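Local coordinates for protein Non-structural maintenance of chromosomes element 1 homolog (Xenopus laevis, PDB 7DG2) that probably acts as a RING-type E3 ubiquitin ligase, working with a MAGE partner within the SMC5-SMC6 complex that serves DNA repair, at residues V52-L57 and M62-G67; A28-C33 and D47-V52; S92-N97 and Q144-E149. All coordinates share one frame; numbering follows the deposited sequence.

Contact 1 (V52-L57 and M62-G67); sequences VLNRHL and MTIEKG
The side-chain amide of N54 meets the backbone of I64 with both of its ends. The N-H of I64 points at N54 OD1 (2.7 Å, N-H...O angle 168°), while N54 ND2 donates to I64 O at 3.1 Å, almost in the plane of its own amide. Two bonds of opposite direction to one residue fix the rotation of the amide. A water extends the polar seam: it donates to N54 O and M62 O and accepts from T63 OG1. Where the segments come closest in sequence, M62 N makes a weak bond to L57 O (3.4 Å).

Apolar packing lies alongside. L53 CD1 rests 3.8 Å from I64 CD1, L57 CD1 touches I64 CG1 at 4.1 Å, and the M62 chain, bent at chi3 (57°), brings its CE to L57 CD2. I64 also packs on L15 of helix 6-18, and F62 of the MAGE subunit packs on L57.

Helix 52-57 and strand 62-67 run nearly antiparallel (153°), joined by a short connection of four residues. T63, E65 and G67 pair with strand 75-81, whereas the N-H and C=O of I64 face the helix; on the side of strand 62-68 away from strand 75-81, N54 thus takes up both polar atoms, as a neighbouring strand could.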
# COMPACT_ATOMS: atom_id res chain seq x y z
N VAL A 52 7.22 20.86 -5.02
CA VAL A 52 7.51 20.97 -3.60
C VAL A 52 7.76 19.59 -3.02
O VAL A 52 8.76 19.35 -2.33
CB VAL A 52 6.37 21.69 -2.86
CG1 VAL A 52 6.56 21.55 -1.36
CG2 VAL A 52 6.32 23.16 -3.27
N LEU A 53 6.85 18.66 -3.29
CA LEU A 53 7.00 17.30 -2.78
C LEU A 53 8.30 16.68 -3.28
O LEU A 53 9.07 16.11 -2.49
CB LEU A 53 5.79 16.46 -3.20
CG LEU A 53 4.55 16.71 -2.34
CD1 LEU A 53 3.29 16.19 -3.01
CD2 LEU A 53 4.74 16.05 -0.96
N ASN A 54 8.59 16.82 -4.57
CA ASN A 54 9.76 16.13 -5.11
C ASN A 54 11.06 16.68 -4.54
O ASN A 54 12.04 15.94 -4.43
CB ASN A 54 9.77 16.22 -6.64
CG ASN A 54 8.87 15.19 -7.27
OD1 ASN A 54 8.48 14.21 -6.62
ND2 ASN A 54 8.52 15.38 -8.53
N ARG A 55 11.10 17.97 -4.20
CA ARG A 55 12.30 18.51 -3.58
C ARG A 55 12.57 17.84 -2.24
O ARG A 55 13.71 17.48 -1.93
CB ARG A 55 12.16 20.02 -3.41
CG ARG A 55 13.28 20.68 -2.62
CD ARG A 55 13.40 22.19 -2.92
NE ARG A 55 12.11 22.81 -3.19
CZ ARG A 55 11.65 23.07 -4.42
NH1 ARG A 55 10.45 23.63 -4.57
NH2 ARG A 55 12.38 22.78 -5.48
N HIS A 56 11.52 17.65 -1.44
CA HIS A 56 11.68 17.00 -0.14
C HIS A 56 11.84 15.48 -0.27
O HIS A 56 12.45 14.86 0.61
CB HIS A 56 10.48 17.33 0.75
CG HIS A 56 10.42 18.77 1.19
ND1 HIS A 56 10.82 19.18 2.45
CD2 HIS A 56 10.01 19.89 0.54
CE1 HIS A 56 10.65 20.48 2.56
NE2 HIS A 56 10.16 20.94 1.42
N LEU A 57 11.29 14.87 -1.33
CA LEU A 57 11.42 13.42 -1.49
C LEU A 57 12.77 13.02 -2.06
O LEU A 57 13.19 11.87 -1.86
CB LEU A 57 10.30 12.87 -2.38
CG LEU A 57 8.87 12.92 -1.82
CD1 LEU A 57 7.87 12.62 -2.94
CD2 LEU A 57 8.69 11.94 -0.64
N MET A 62 13.00 8.88 -3.51
CA MET A 62 11.61 8.75 -3.93
C MET A 62 11.29 9.94 -4.83
O MET A 62 11.84 11.02 -4.65
CB MET A 62 10.66 8.72 -2.71
CG MET A 62 11.00 7.61 -1.71
SD MET A 62 10.09 7.86 -0.16
CE MET A 62 8.44 7.87 -0.79
N THR A 63 10.41 9.73 -5.81
CA THR A 63 9.98 10.87 -6.60
C THR A 63 8.59 10.60 -7.16
O THR A 63 8.16 9.45 -7.30
CB THR A 63 10.98 11.20 -7.73
OG1 THR A 63 10.75 12.53 -8.20
CG2 THR A 63 10.84 10.24 -8.89
N ILE A 64 7.87 11.68 -7.45
CA ILE A 64 6.59 11.59 -8.13
C ILE A 64 6.87 11.86 -9.60
O ILE A 64 7.15 13.00 -10.00
CB ILE A 64 5.57 12.59 -7.57
CG1 ILE A 64 5.29 12.29 -6.09
CG2 ILE A 64 4.27 12.53 -8.39
CD1 ILE A 64 4.53 13.42 -5.35
N GLU A 65 6.84 10.79 -10.41
CA GLU A 65 7.14 10.85 -11.83
C GLU A 65 5.86 11.00 -12.64
O GLU A 65 4.77 10.63 -12.19
CB GLU A 65 7.87 9.58 -12.27
CG GLU A 65 9.38 9.70 -12.24
CD GLU A 65 9.93 10.47 -13.43
OE1 GLU A 65 9.16 11.21 -14.08
OE2 GLU A 65 11.13 10.33 -13.73
N LYS A 66 5.99 11.55 -13.85
CA LYS A 66 4.91 11.60 -14.82
C LYS A 66 5.25 10.74 -16.03
O LYS A 66 6.41 10.69 -16.46
CB LYS A 66 4.65 13.03 -15.32
CG LYS A 66 4.25 14.02 -14.27
CD LYS A 66 3.91 15.36 -14.94
CE LYS A 66 2.87 15.18 -16.04
NZ LYS A 66 2.58 16.45 -16.77
N GLY A 67 4.25 10.06 -16.57
CA GLY A 67 4.43 9.25 -17.76
C GLY A 67 3.14 9.17 -18.54
O GLY A 67 2.10 9.69 -18.13
O HOH W 1 12.17 13.53 -5.83

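Contact 2 (A28-C33 and D47-V52); sequences ALHRHC and DDFVGV
H30 lays the CD2-NE2 side of its imidazole over one face of the F49 phenyl ring. CD2 of H30 stands 3.5 Å above the F49 plane, over the ring centre, and its distances to F49 CG and F49 CD1 are both 3.6 Å. NE2 of H30 is shifted toward the root of the phenyl ring, reaching F49 CB at 3.8 Å. With centroids 4.4 Å apart and planes inclined at 45°, the pair is neither a parallel stack nor a T-shaped one.

Both rings leave their helices with CG trans to the main-chain nitrogen (chi1 174° for H30, -177° for F49). In this extended form they span the gap between backbones whose closest CA atoms, those of H30 and F49, are 8.2 Å apart, and the side chains pass each other in opposite directions. No hydrogen bond joins the two segments, and the summed buried surface is just 134 Å², so the direct contact rests on this one ring pair.

Other aromatic residues continue the cluster. F49 also stacks with H8 and meets F11 edge-to-face, both on helix 6-18, while H30 meets Y41 edge-to-face in the connection between the two helices. H30 and F49 are buried, and the cluster is typical of a helix-packed core, here joining helices 23-36 and 46-57 against helix 6-18 within the Nse1 family region, which belongs to the helix-turn-helix clan.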
# COMPACT_ATOMS: atom_id res chain seq x y z
N ALA A 28 -7.94 16.55 -9.62
CA ALA A 28 -9.02 16.59 -8.65
C ALA A 28 -8.51 16.37 -7.24
O ALA A 28 -8.99 17.00 -6.29
CB ALA A 28 -10.09 15.56 -9.00
N LEU A 29 -7.53 15.48 -7.09
CA LEU A 29 -6.93 15.24 -5.78
C LEU A 29 -6.22 16.49 -5.26
O LEU A 29 -6.36 16.85 -4.09
CB LEU A 29 -5.96 14.06 -5.86
CG LEU A 29 -5.12 13.77 -4.62
CD1 LEU A 29 -6.04 13.35 -3.49
CD2 LEU A 29 -4.05 12.68 -4.91
N HIS A 30 -5.46 17.16 -6.12
CA HIS A 30 -4.80 18.41 -5.75
C HIS A 30 -5.80 19.41 -5.20
O HIS A 30 -5.61 19.98 -4.11
CB HIS A 30 -4.07 18.97 -6.97
CG HIS A 30 -3.47 20.32 -6.76
ND1 HIS A 30 -3.44 21.28 -7.75
CD2 HIS A 30 -2.84 20.86 -5.69
CE1 HIS A 30 -2.84 22.36 -7.29
NE2 HIS A 30 -2.46 22.13 -6.04
N ARG A 31 -6.89 19.62 -5.94
CA ARG A 31 -7.94 20.55 -5.50
C ARG A 31 -8.51 20.13 -4.16
O ARG A 31 -8.66 20.95 -3.25
CB ARG A 31 -9.05 20.60 -6.54
CG ARG A 31 -10.13 21.61 -6.18
CD ARG A 31 -11.08 21.76 -7.33
NE ARG A 31 -12.24 22.55 -6.95
CZ ARG A 31 -13.21 22.89 -7.80
NH1 ARG A 31 -13.16 22.52 -9.07
NH2 ARG A 31 -14.24 23.61 -7.36
N HIS A 32 -8.84 18.84 -4.02
CA HIS A 32 -9.45 18.38 -2.78
C HIS A 32 -8.50 18.52 -1.60
O HIS A 32 -8.92 18.89 -0.50
CB HIS A 32 -9.92 16.93 -2.95
CG HIS A 32 -10.91 16.50 -1.91
ND1 HIS A 32 -12.17 17.06 -1.81
CD2 HIS A 32 -10.83 15.58 -0.93
CE1 HIS A 32 -12.82 16.50 -0.81
NE2 HIS A 32 -12.03 15.59 -0.25
N CYS A 33 -7.20 18.22 -1.81
CA CYS A 33 -6.23 18.39 -0.73
C CYS A 33 -6.13 19.84 -0.29
O CYS A 33 -5.98 20.13 0.90
CB CYS A 33 -4.86 17.89 -1.17
SG CYS A 33 -4.81 16.11 -1.40
N ASP A 47 2.21 21.91 -11.08
CA ASP A 47 3.62 21.57 -11.23
C ASP A 47 4.44 22.03 -10.04
O ASP A 47 5.31 21.29 -9.54
CB ASP A 47 4.20 22.19 -12.51
CG ASP A 47 3.70 21.52 -13.78
OD1 ASP A 47 2.89 20.56 -13.69
OD2 ASP A 47 4.12 21.96 -14.87
N ASP A 48 4.19 23.25 -9.57
CA ASP A 48 4.86 23.74 -8.37
C ASP A 48 4.51 22.87 -7.17
O ASP A 48 5.37 22.60 -6.33
CB ASP A 48 4.46 25.19 -8.10
CG ASP A 48 5.10 26.17 -9.07
OD1 ASP A 48 5.91 25.75 -9.92
OD2 ASP A 48 4.80 27.38 -8.97
N PHE A 49 3.25 22.45 -7.08
CA PHE A 49 2.79 21.63 -5.96
C PHE A 49 3.53 20.30 -5.93
O PHE A 49 4.10 19.91 -4.90
CB PHE A 49 1.28 21.42 -6.09
CG PHE A 49 0.65 20.64 -4.96
CD1 PHE A 49 0.22 21.30 -3.81
CD2 PHE A 49 0.43 19.28 -5.07
CE1 PHE A 49 -0.39 20.59 -2.78
CE2 PHE A 49 -0.17 18.57 -4.04
CZ PHE A 49 -0.58 19.23 -2.90
N VAL A 50 3.56 19.60 -7.06
CA VAL A 50 4.32 18.35 -7.15
C VAL A 50 5.80 18.63 -6.95
O VAL A 50 6.51 17.84 -6.32
CB VAL A 50 4.03 17.65 -8.50
CG1 VAL A 50 4.99 16.49 -8.76
CG2 VAL A 50 2.60 17.13 -8.53
N GLY A 51 6.28 19.76 -7.46
CA GLY A 51 7.69 20.11 -7.29
C GLY A 51 8.10 20.30 -5.85
O GLY A 51 9.23 19.95 -5.46
N VAL A 52 7.22 20.86 -5.02
CA VAL A 52 7.51 20.97 -3.60
C VAL A 52 7.76 19.59 -3.02
O VAL A 52 8.76 19.35 -2.33
CB VAL A 52 6.37 21.69 -2.86
CG1 VAL A 52 6.56 21.55 -1.36
CG2 VAL A 52 6.32 23.16 -3.27

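Contact 3 (S92-N97 and Q144-E149); sequences SDYAEN and QSFVQE
The hydroxyl of Y94 and that of S145 form a hydrogen bond, OH to OG 2.8 Å, with the direction of the proton left open. S145 OG comes in at the edge of the tyrosine ring, near its plane, and also lies 3.4 Å from Y94 CE1. S145 chi1 of 177° sets OG opposite the backbone N, where it meets the tyrosine edge. The aliphatic part of E149 reaches the same phenol oxygen: E149 CG is 3.4 Å from Y94 OH, a van der Waals contact. The E149 chain is bent at chi2, and its carboxylate plane stands 67° from the tyrosine ring.

The aromatic contact is edge-to-face, with F146 offering its edge to the face of Y94. CE1 of F146 sits 3.4 Å above the Y94 plane, over the ring centre; the centroids are 4.7 Å apart and the planes meet at 60°. Y94 is therefore held in two ways, at its hydroxyl end by S145 and on one face by F146.

Y94 belongs to the loop that leads into helix 96-111, just before the N-cap residue A95, and it also touches W151. Its partners lie at the C-terminal end of helix 136-148, where F146 makes a second edge-to-face contact, with F102 of helix 96-111, and a backbone bond to L152 of strand 152-155. Flanking residues meet other subunits: S92 N hydrogen-bonds Q25 OE1 of the MAGE chain, and D93 OD1 hydrogen-bonds H69 ND1 of the Nse4 chain. The contact thus ties the entry of helix 96-111 to the exit of helix 136-148, beside the interface with both partners.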
# COMPACT_ATOMS: atom_id res chain seq x y z
N SER A 92 8.92 -6.29 1.90
CA SER A 92 8.29 -7.53 2.35
C SER A 92 7.08 -7.93 1.50
O SER A 92 6.27 -8.75 1.93
CB SER A 92 7.88 -7.41 3.82
OG SER A 92 7.07 -6.26 4.04
N ASP A 93 6.95 -7.37 0.29
CA ASP A 93 5.76 -7.65 -0.52
C ASP A 93 5.78 -9.07 -1.06
O ASP A 93 4.75 -9.76 -1.05
CB ASP A 93 5.68 -6.67 -1.68
CG ASP A 93 5.30 -5.27 -1.23
OD1 ASP A 93 4.85 -5.10 -0.07
OD2 ASP A 93 5.45 -4.34 -2.06
N TYR A 94 6.92 -9.51 -1.59
CA TYR A 94 6.99 -10.75 -2.36
C TYR A 94 8.21 -11.56 -1.94
O TYR A 94 9.26 -11.01 -1.62
CB TYR A 94 7.02 -10.45 -3.87
CG TYR A 94 5.75 -9.81 -4.36
CD1 TYR A 94 4.56 -10.53 -4.39
CD2 TYR A 94 5.71 -8.47 -4.75
CE1 TYR A 94 3.37 -9.94 -4.83
CE2 TYR A 94 4.53 -7.87 -5.17
CZ TYR A 94 3.37 -8.61 -5.21
OH TYR A 94 2.21 -8.01 -5.64
N ALA A 95 8.05 -12.88 -1.97
CA ALA A 95 9.13 -13.79 -1.66
C ALA A 95 10.13 -13.87 -2.82
O ALA A 95 9.86 -13.42 -3.93
CB ALA A 95 8.58 -15.18 -1.32
N GLU A 96 11.29 -14.47 -2.54
CA GLU A 96 12.34 -14.52 -3.54
C GLU A 96 11.89 -15.28 -4.78
O GLU A 96 12.14 -14.82 -5.91
CB GLU A 96 13.60 -15.17 -2.95
CG GLU A 96 14.37 -14.25 -2.02
CD GLU A 96 15.72 -14.81 -1.63
OE1 GLU A 96 16.37 -15.45 -2.49
OE2 GLU A 96 16.12 -14.63 -0.47
N ASN A 97 11.22 -16.42 -4.62
CA ASN A 97 10.82 -17.16 -5.81
C ASN A 97 9.72 -16.42 -6.57
O ASN A 97 9.67 -16.49 -7.80
CB ASN A 97 10.39 -18.60 -5.48
CG ASN A 97 9.20 -18.69 -4.55
OD1 ASN A 97 8.80 -17.71 -3.91
ND2 ASN A 97 8.64 -19.89 -4.43
N GLN A 144 -2.60 -12.57 -9.72
CA GLN A 144 -3.68 -11.68 -9.31
C GLN A 144 -3.17 -10.59 -8.36
O GLN A 144 -3.65 -9.45 -8.41
CB GLN A 144 -4.83 -12.47 -8.68
CG GLN A 144 -6.01 -11.59 -8.25
CD GLN A 144 -6.56 -10.72 -9.40
OE1 GLN A 144 -7.03 -11.24 -10.42
NE2 GLN A 144 -6.50 -9.39 -9.23
N SER A 145 -2.19 -10.92 -7.53
CA SER A 145 -1.57 -9.90 -6.68
C SER A 145 -0.82 -8.87 -7.52
O SER A 145 -0.96 -7.67 -7.29
CB SER A 145 -0.64 -10.56 -5.66
OG SER A 145 0.00 -9.56 -4.88
N PHE A 146 -0.01 -9.33 -8.49
CA PHE A 146 0.71 -8.38 -9.34
C PHE A 146 -0.26 -7.45 -10.06
O PHE A 146 0.06 -6.28 -10.27
CB PHE A 146 1.57 -9.13 -10.37
CG PHE A 146 2.78 -9.82 -9.79
CD1 PHE A 146 3.41 -9.34 -8.66
CD2 PHE A 146 3.29 -10.95 -10.41
CE1 PHE A 146 4.53 -9.98 -8.13
CE2 PHE A 146 4.41 -11.60 -9.89
CZ PHE A 146 5.03 -11.11 -8.75
N VAL A 147 -1.44 -7.95 -10.44
CA VAL A 147 -2.43 -7.08 -11.08
C VAL A 147 -3.04 -6.13 -10.07
O VAL A 147 -3.16 -4.92 -10.32
CB VAL A 147 -3.50 -7.94 -11.78
CG1 VAL A 147 -4.71 -7.09 -12.15
CG2 VAL A 147 -2.89 -8.59 -13.03
N GLN A 148 -3.42 -6.65 -8.90
CA GLN A 148 -4.01 -5.80 -7.86
C GLN A 148 -3.06 -4.68 -7.45
O GLN A 148 -3.49 -3.54 -7.23
CB GLN A 148 -4.39 -6.66 -6.66
CG GLN A 148 -4.68 -5.88 -5.39
CD GLN A 148 -5.99 -5.14 -5.45
OE1 GLN A 148 -6.87 -5.47 -6.26
NE2 GLN A 148 -6.14 -4.12 -4.60
N GLU A 149 -1.76 -4.98 -7.34
CA GLU A 149 -0.78 -3.97 -6.94
C GLU A 149 -0.29 -3.10 -8.10
O GLU A 149 0.61 -2.28 -7.89
CB GLU A 149 0.42 -4.64 -6.26
CG GLU A 149 0.04 -5.49 -5.07
CD GLU A 149 -0.60 -4.69 -3.96
OE1 GLU A 149 0.02 -3.69 -3.53
OE2 GLU A 149 -1.71 -5.06 -3.52

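In the fold
Along the chain contact 2 comes first, contact 1 follows from the same residue V52, and contact 3 comes last. Contacts 1 and 2 share helix 46-57. Their centres are 11 Å apart, and I64 CG2 touches V50 CG1 at 4.0 Å, so the helix links the helical packing to the edge strand of the chain's antiparallel sheet. Contact 3 is separate, its centre about 24 Å from that of contact 1 and 30 Å from that of contact 2, and makes no direct contact with either, the nearest atoms being about 13 and 16 Å away. It belongs to a second helical group that includes helices 96-111 and 136-148. All three lie in the Nse1 family region, and the MAGE subunit reaches residues of each, so it spans both groups.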